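Local coordinates for protein CRISPR-associated endonuclease Cas3-HD (Methanocaldococcus jannaschii, PDB 3S4L) that cleaves single-stranded DNA, in a magnesium-dependent reaction, and single-stranded RNA as a nuclease of the CRISPR antiviral defence system, at residues Asp56-Met59 and Lys60-Lys64; Tyr98-His101 and Ile102-Lys106. All blocks are in the same frame, centred on the assembly; numbering follows the deposited sequence.

Interaction 1: residues Asp56-Met59 and Lys60-Lys64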
ATOM      1  N   ASP A  56      -5.022  14.934  -2.762  1.00 36.78           N
ATOM      2  CA  ASP A  56      -6.154  14.106  -3.144  1.00 33.58           C
ATOM      3  C   ASP A  56      -5.683  12.941  -4.018  1.00 31.80           C
ATOM      4  O   ASP A  56      -5.986  11.771  -3.748  1.00 34.89           O
ATOM      5  CB  ASP A  56      -7.192  14.988  -3.885  1.00 41.43           C
ATOM      6  CG  ASP A  56      -8.524  14.281  -4.120  1.00 41.04           C
ATOM      7  OD1 ASP A  56      -8.729  13.175  -3.579  1.00 44.92           O
ATOM      8  OD2 ASP A  56      -9.382  14.840  -4.835  1.00 45.02           O
ATOM      9  N   GLU A  57      -4.948  13.265  -5.078  1.00 36.57           N
ATOM     10  CA  GLU A  57      -4.369  12.250  -5.954  1.00 37.68           C
ATOM     11  C   GLU A  57      -3.539  11.262  -5.151  1.00 36.85           C
ATOM     12  O   GLU A  57      -3.612  10.056  -5.375  1.00 42.53           O
ATOM     13  CB  GLU A  57      -3.478  12.897  -7.012  1.00 43.21           C
ATOM     14  CG  GLU A  57      -4.193  13.867  -7.915  1.00 60.54           C
ATOM     15  CD  GLU A  57      -3.228  14.737  -8.697  1.00 72.76           C
ATOM     16  OE1 GLU A  57      -2.126  14.246  -9.032  1.00 74.67           O
ATOM     17  OE2 GLU A  57      -3.566  15.914  -8.967  1.00 79.60           O
ATOM     18  N   PHE A  58      -2.727  11.790  -4.240  1.00 30.94           N
ATOM     19  CA  PHE A  58      -1.859  10.966  -3.405  1.00 31.05           C
ATOM     20  C   PHE A  58      -2.704   9.976  -2.601  1.00 32.66           C
ATOM     21  O   PHE A  58      -2.416   8.781  -2.588  1.00 28.82           O
ATOM     22  CB  PHE A  58      -0.979  11.861  -2.509  1.00 25.96           C
ATOM     23  CG  PHE A  58      -0.268  11.133  -1.395  1.00 28.87           C
ATOM     24  CD1 PHE A  58       0.889  10.405  -1.644  1.00 25.12           C
ATOM     25  CD2 PHE A  58      -0.740  11.203  -0.088  1.00 33.53           C
ATOM     26  CE1 PHE A  58       1.563   9.743  -0.614  1.00 23.13           C
ATOM     27  CE2 PHE A  58      -0.082  10.536   0.954  1.00 35.14           C
ATOM     28  CZ  PHE A  58       1.082   9.810   0.690  1.00 26.51           C
ATOM     29  N   MET A  59      -3.769  10.467  -1.973  1.00 34.22           N
ATOM     30  CA  MET A  59      -4.647   9.606  -1.180  1.00 34.62           C
ATOM     31  C   MET A  59      -5.337   8.539  -2.028  1.00 36.93           C
ATOM     32  O   MET A  59      -5.456   7.391  -1.594  1.00 29.87           O
ATOM     33  CB  MET A  59      -5.685  10.429  -0.422  1.00 32.80           C
ATOM     34  CG  MET A  59      -5.085  11.218   0.736  1.00 34.34           C
ATOM     35  SD  MET A  59      -4.181  10.134   1.889  1.00 37.20           S
ATOM     36  CE  MET A  59      -5.517   9.038   2.349  1.00 25.84           C
ATOM     37  N   LYS A  60      -5.785   8.917  -3.225  1.00 38.29           N
ATOM     38  CA  LYS A  60      -6.417   7.973  -4.138  1.00 37.60           C
ATOM     39  C   LYS A  60      -5.483   6.819  -4.501  1.00 35.96           C
ATOM     40  O   LYS A  60      -5.924   5.703  -4.768  1.00 39.49           O
ATOM     41  CB  LYS A  60      -6.842   8.662  -5.433  1.00 38.68           C
ATOM     42  CG  LYS A  60      -8.071   9.560  -5.352  1.00 46.51           C
ATOM     43  CD  LYS A  60      -8.380  10.110  -6.742  1.00 46.89           C
ATOM     44  CE  LYS A  60      -9.037  11.469  -6.697  1.00 61.52           C
ATOM     45  NZ  LYS A  60      -9.070  12.075  -8.054  1.00 69.01           N
ATOM     46  N   ILE A  61      -4.192   7.096  -4.550  1.00 30.74           N
ATOM     47  CA  ILE A  61      -3.261   6.040  -4.904  1.00 36.52           C
ATOM     48  C   ILE A  61      -3.103   5.048  -3.749  1.00 30.01           C
ATOM     49  O   ILE A  61      -3.103   3.837  -3.966  1.00 35.03           O
ATOM     50  CB  ILE A  61      -1.909   6.590  -5.370  1.00 36.80           C
ATOM     51  CG1 ILE A  61      -2.096   7.311  -6.692  1.00 32.40           C
ATOM     52  CG2 ILE A  61      -0.918   5.459  -5.547  1.00 40.04           C
ATOM     53  CD1 ILE A  61      -0.906   8.120  -7.125  1.00 37.16           C
ATOM     54  N   LEU A  62      -3.006   5.563  -2.526  1.00 27.36           N
ATOM     55  CA  LEU A  62      -2.969   4.711  -1.342  1.00 30.63           C
ATOM     56  C   LEU A  62      -4.231   3.871  -1.284  1.00 36.24           C
ATOM     57  O   LEU A  62      -4.204   2.685  -0.947  1.00 34.20           O
ATOM     58  CB  LEU A  62      -2.890   5.562  -0.079  1.00 25.52           C
ATOM     59  CG  LEU A  62      -1.675   6.464  -0.015  1.00 26.44           C
ATOM     60  CD1 LEU A  62      -1.523   6.974   1.412  1.00 30.41           C
ATOM     61  CD2 LEU A  62      -0.440   5.689  -0.468  1.00 26.52           C
ATOM     62  N   ILE A  63      -5.346   4.507  -1.602  1.00 36.73           N
ATOM     63  CA  ILE A  63      -6.616   3.832  -1.587  1.00 34.03           C
ATOM     64  C   ILE A  63      -6.564   2.712  -2.613  1.00 34.92           C
ATOM     65  O   ILE A  63      -6.914   1.571  -2.321  1.00 37.96           O
ATOM     66  CB  ILE A  63      -7.768   4.823  -1.869  1.00 37.14           C
ATOM     67  CG1 ILE A  63      -7.976   5.735  -0.654  1.00 38.60           C
ATOM     68  CG2 ILE A  63      -9.071   4.083  -2.198  1.00 35.93           C
ATOM     69  CD1 ILE A  63      -8.738   7.004  -0.952  1.00 40.91           C
ATOM     70  N   LYS A  64      -6.089   3.017  -3.811  1.00 32.58           N
ATOM     71  CA  LYS A  64      -6.137   2.020  -4.860  1.00 34.01           C
ATOM     72  C   LYS A  64      -5.111   0.899  -4.674  1.00 33.01           C
ATOM     73  O   LYS A  64      -5.321  -0.230  -5.103  1.00 35.23           O
ATOM     74  CB  LYS A  64      -5.969   2.688  -6.227  1.00 38.96           C
ATOM     75  CG  LYS A  64      -7.147   3.574  -6.635  1.00 40.32           C
ATOM     76  CD  LYS A  64      -6.821   4.367  -7.888  1.00 37.99           C
ATOM     77  CE  LYS A  64      -8.055   5.052  -8.457  1.00 47.98           C
ATOM     78  NZ  LYS A  64      -7.680   5.957  -9.592  1.00 50.04           N
TER
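F58 and L62, one helical turn apart, meet because their first torsions differ: F58 carries CG opposite its backbone N (chi1 167°), which swings the ring forward along the helix, while L62 turns CG back beside its own N (chi1 -59°). L62 CG thus lies over one face of the F58 ring, and L62 CD1 reaches the ring at F58 CE2, 3.9 Å away, and equally at CZ. M59, bent at both chi2 and chi3, folds its sulfur toward the same leucine, with M59 SD 4.2 Å from L62 CD1. This apolar side of helix 52-65 is buried: F58 touches L211 of helix 204-215, and L62 touches V120 of helix 110-121.

Round the helix, D56 and K60 form a looser pair. The K60 chain runs extended beyond CG past the aspartate, so its methylene rather than its ammonium makes the contact, K60 CE to D56 OD1 being 3.6 Å. K60 NZ stays 4.3 Å from D56 OD2, too far for a salt bridge. The buried carboxylate is held instead by helix 17-31 and the residue following it: OD1 accepts a hydrogen bond from W28 NE1, and OD2 forms a salt bridge with K32 NZ.

Beneath the side chains run the i to i+4 backbone bonds. K60 N to D56 O is short and fairly straight (2.9 Å, 163° at the hydrogen), whereas I61 N divides between E57 O and, weakly, F58 O. I63 N bonds M59 O at 2.9 Å, and I63 CG1 packs close to that same oxygen. Such i/i+3 and i/i+4 contacts line the buried side of an alpha-helix, here one running into H66, hydrogen-bonded through ND1 to L62 O, and metal-binding D67, the His-Asp pair of the HD motif.

Interaction 2: residues Tyr98-His101 and Ile102-Lys106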
ATOM      1  N   TYR A  98       4.963  -1.959  -4.408  1.00 31.43           N
ATOM      2  CA  TYR A  98       4.424  -1.333  -5.616  1.00 31.28           C
ATOM      3  C   TYR A  98       3.996   0.123  -5.377  1.00 30.53           C
ATOM      4  O   TYR A  98       4.109   0.981  -6.262  1.00 26.77           O
ATOM      5  CB  TYR A  98       3.271  -2.142  -6.202  1.00 31.09           C
ATOM      6  CG  TYR A  98       3.744  -3.387  -6.875  1.00 28.57           C
ATOM      7  CD1 TYR A  98       4.385  -3.325  -8.109  1.00 25.96           C
ATOM      8  CD2 TYR A  98       3.572  -4.633  -6.272  1.00 25.64           C
ATOM      9  CE1 TYR A  98       4.852  -4.480  -8.729  1.00 28.66           C
ATOM     10  CE2 TYR A  98       4.013  -5.797  -6.894  1.00 25.74           C
ATOM     11  CZ  TYR A  98       4.653  -5.708  -8.111  1.00 27.08           C
ATOM     12  OH  TYR A  98       5.083  -6.849  -8.709  1.00 33.05           O
ATOM     13  N   THR A  99       3.505   0.392  -4.175  1.00 25.19           N
ATOM     14  CA  THR A  99       3.050   1.733  -3.845  1.00 27.01           C
ATOM     15  C   THR A  99       4.224   2.678  -3.936  1.00 31.48           C
ATOM     16  O   THR A  99       4.125   3.764  -4.506  1.00 30.63           O
ATOM     17  CB  THR A  99       2.434   1.793  -2.440  1.00 25.15           C
ATOM     18  OG1 THR A  99       1.231   1.013  -2.422  1.00 28.74           O
ATOM     19  CG2 THR A  99       2.116   3.234  -2.051  1.00 22.29           C
ATOM     20  N   TYR A 100       5.348   2.257  -3.378  1.00 27.86           N
ATOM     21  CA  TYR A 100       6.509   3.112  -3.364  1.00 23.61           C
ATOM     22  C   TYR A 100       6.930   3.495  -4.785  1.00 26.65           C
ATOM     23  O   TYR A 100       7.133   4.675  -5.083  1.00 29.79           O
ATOM     24  CB  TYR A 100       7.674   2.441  -2.644  1.00 22.39           C
ATOM     25  CG  TYR A 100       8.912   3.291  -2.729  1.00 23.05           C
ATOM     26  CD1 TYR A 100       9.844   3.102  -3.742  1.00 22.81           C
ATOM     27  CD2 TYR A 100       9.130   4.310  -1.816  1.00 27.59           C
ATOM     28  CE1 TYR A 100      10.994   3.908  -3.827  1.00 28.75           C
ATOM     29  CE2 TYR A 100      10.260   5.117  -1.889  1.00 34.53           C
ATOM     30  CZ  TYR A 100      11.188   4.910  -2.895  1.00 35.28           C
ATOM     31  OH  TYR A 100      12.307   5.708  -2.957  1.00 40.35           O
ATOM     32  N   HIS A 101       7.096   2.508  -5.660  1.00 26.38           N
ATOM     33  CA  HIS A 101       7.617   2.822  -7.000  1.00 34.41           C
ATOM     34  C   HIS A 101       6.633   3.663  -7.799  1.00 35.17           C
ATOM     35  O   HIS A 101       7.017   4.584  -8.511  1.00 39.87           O
ATOM     36  CB  HIS A 101       8.031   1.566  -7.770  1.00 33.43           C
ATOM     37  CG  HIS A 101       9.209   0.882  -7.171  1.00 36.99           C
ATOM     38  ND1 HIS A 101      10.484   1.401  -7.249  1.00 41.49           N
ATOM     39  CD2 HIS A 101       9.305  -0.251  -6.435  1.00 38.62           C
ATOM     40  CE1 HIS A 101      11.317   0.604  -6.602  1.00 41.33           C
ATOM     41  NE2 HIS A 101      10.626  -0.405  -6.099  1.00 39.82           N
ATOM     42  N   ILE A 102       5.356   3.358  -7.646  1.00 34.16           N
ATOM     43  CA  ILE A 102       4.339   4.128  -8.328  1.00 33.60           C
ATOM     44  C   ILE A 102       4.276   5.564  -7.786  1.00 37.89           C
ATOM     45  O   ILE A 102       4.179   6.496  -8.574  1.00 29.94           O
ATOM     46  CB  ILE A 102       2.987   3.412  -8.308  1.00 30.95           C
ATOM     47  CG1 ILE A 102       3.033   2.266  -9.321  1.00 31.75           C
ATOM     48  CG2 ILE A 102       1.852   4.389  -8.664  1.00 30.38           C
ATOM     49  CD1 ILE A 102       2.244   1.070  -8.917  1.00 31.71           C
ATOM     50  N   LEU A 103       4.387   5.759  -6.470  1.00 39.06           N
ATOM     51  CA  LEU A 103       4.399   7.122  -5.927  1.00 36.03           C
ATOM     52  C   LEU A 103       5.607   7.915  -6.411  1.00 39.54           C
ATOM     53  O   LEU A 103       5.501   9.104  -6.721  1.00 41.47           O
ATOM     54  CB  LEU A 103       4.343   7.123  -4.398  1.00 33.71           C
ATOM     55  CG  LEU A 103       3.012   6.720  -3.750  1.00 28.15           C
ATOM     56  CD1 LEU A 103       3.179   6.641  -2.223  1.00 24.64           C
ATOM     57  CD2 LEU A 103       1.911   7.714  -4.146  1.00 20.69           C
ATOM     58  N   LEU A 104       6.756   7.259  -6.471  1.00 40.80           N
ATOM     59  CA  LEU A 104       7.978   7.935  -6.879  1.00 38.82           C
ATOM     60  C   LEU A 104       7.823   8.419  -8.312  1.00 36.06           C
ATOM     61  O   LEU A 104       8.212   9.544  -8.643  1.00 40.74           O
ATOM     62  CB  LEU A 104       9.179   6.993  -6.786  1.00 29.63           C
ATOM     63  CG  LEU A 104      10.517   7.561  -6.314  1.00 32.03           C
ATOM     64  CD1 LEU A 104      11.661   6.795  -6.963  1.00 30.62           C
ATOM     65  CD2 LEU A 104      10.656   9.050  -6.578  1.00 33.91           C
ATOM     66  N   LYS A 105       7.251   7.573  -9.164  1.00 33.14           N
ATOM     67  CA  LYS A 105       7.023   7.968 -10.558  1.00 45.58           C
ATOM     68  C   LYS A 105       6.088   9.178 -10.653  1.00 42.82           C
ATOM     69  O   LYS A 105       6.423  10.191 -11.258  1.00 46.14           O
ATOM     70  CB  LYS A 105       6.434   6.810 -11.361  1.00 49.48           C
ATOM     71  CG  LYS A 105       6.347   7.094 -12.841  1.00 56.20           C
ATOM     72  CD  LYS A 105       7.703   6.974 -13.495  1.00 66.64           C
ATOM     73  CE  LYS A 105       7.690   7.548 -14.911  1.00 76.37           C
ATOM     74  NZ  LYS A 105       6.353   7.424 -15.570  1.00 76.70           N
ATOM     75  N   LYS A 106       4.925   9.066 -10.025  1.00 42.95           N
ATOM     76  CA  LYS A 106       3.883  10.084 -10.126  1.00 47.22           C
ATOM     77  C   LYS A 106       4.291  11.441  -9.549  1.00 46.96           C
ATOM     78  O   LYS A 106       3.949  12.477 -10.114  1.00 55.11           O
ATOM     79  CB  LYS A 106       2.577   9.591  -9.474  1.00 49.23           C
ATOM     80  CG  LYS A 106       1.462  10.640  -9.402  1.00 58.14           C
ATOM     81  CD  LYS A 106       0.759  10.832 -10.748  1.00 72.60           C
ATOM     82  CE  LYS A 106       0.620  12.317 -11.120  1.00 78.08           C
ATOM     83  NZ  LYS A 106      -0.063  12.526 -12.436  1.00 77.45           N
TER
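T99 and L103 touch one turn apart on helix 91-107 of the mainly helical HD domain, a helix that starts at the metal ligand H91. L103 can be followed outward. Its CB sits 3.4 Å from T99 O, the carbonyl that also accepts L103 N-H. L103 CG, turned back beside its backbone N (chi1 -71°), comes closer still, 3.2 Å from T99 O. The branch L103 CD1 then meets the methyl T99 CG2 at 3.6 Å, the two side chains running alongside each other in the same direction. The other branch, CD2, faces helix 52-65. The T99 hydroxyl points back along the helix, where OG1 is hydrogen-bonded to S95 O, and the methyl takes the forward position next to the carbonyl carbon.

I102 does it differently: its CD1 bends onto the backbone, 3.2 Å from Y98 O. Y98 and Y100 meet rings of other parts of the domain, F159 and F187 respectively. L104 reaches Y100 only loosely, its CD1 approaching the ring obliquely. Four successive i to i+4 backbone bonds, from I102 N to K105 N, carry these side chains, and the shortest of them joins L103 N to T99 O at 2.8 Å, with an angle of 162° at the hydrogen.

From the N terminus, the chain first forms interaction 1 within helix 52-65, passes through D67 and helix 73-80, and then forms interaction 2 within helix 91-107. Each contact spans about a turn of its own helix, so neither closes a long loop; they follow in series without nesting or crossing. Their centres lie 11 Å apart, and the two helices pack directly: L103 CD2 reaches F58 CD1 (3.8 Å) and I61 CG2, while T99 CG2 meets L62 CD2. Helix 110-121 lies against both, L112 touching F58 and A113 touching L103. The shared apolar layer lies near the catalytic metal site formed by D67, H91, H123 and H124.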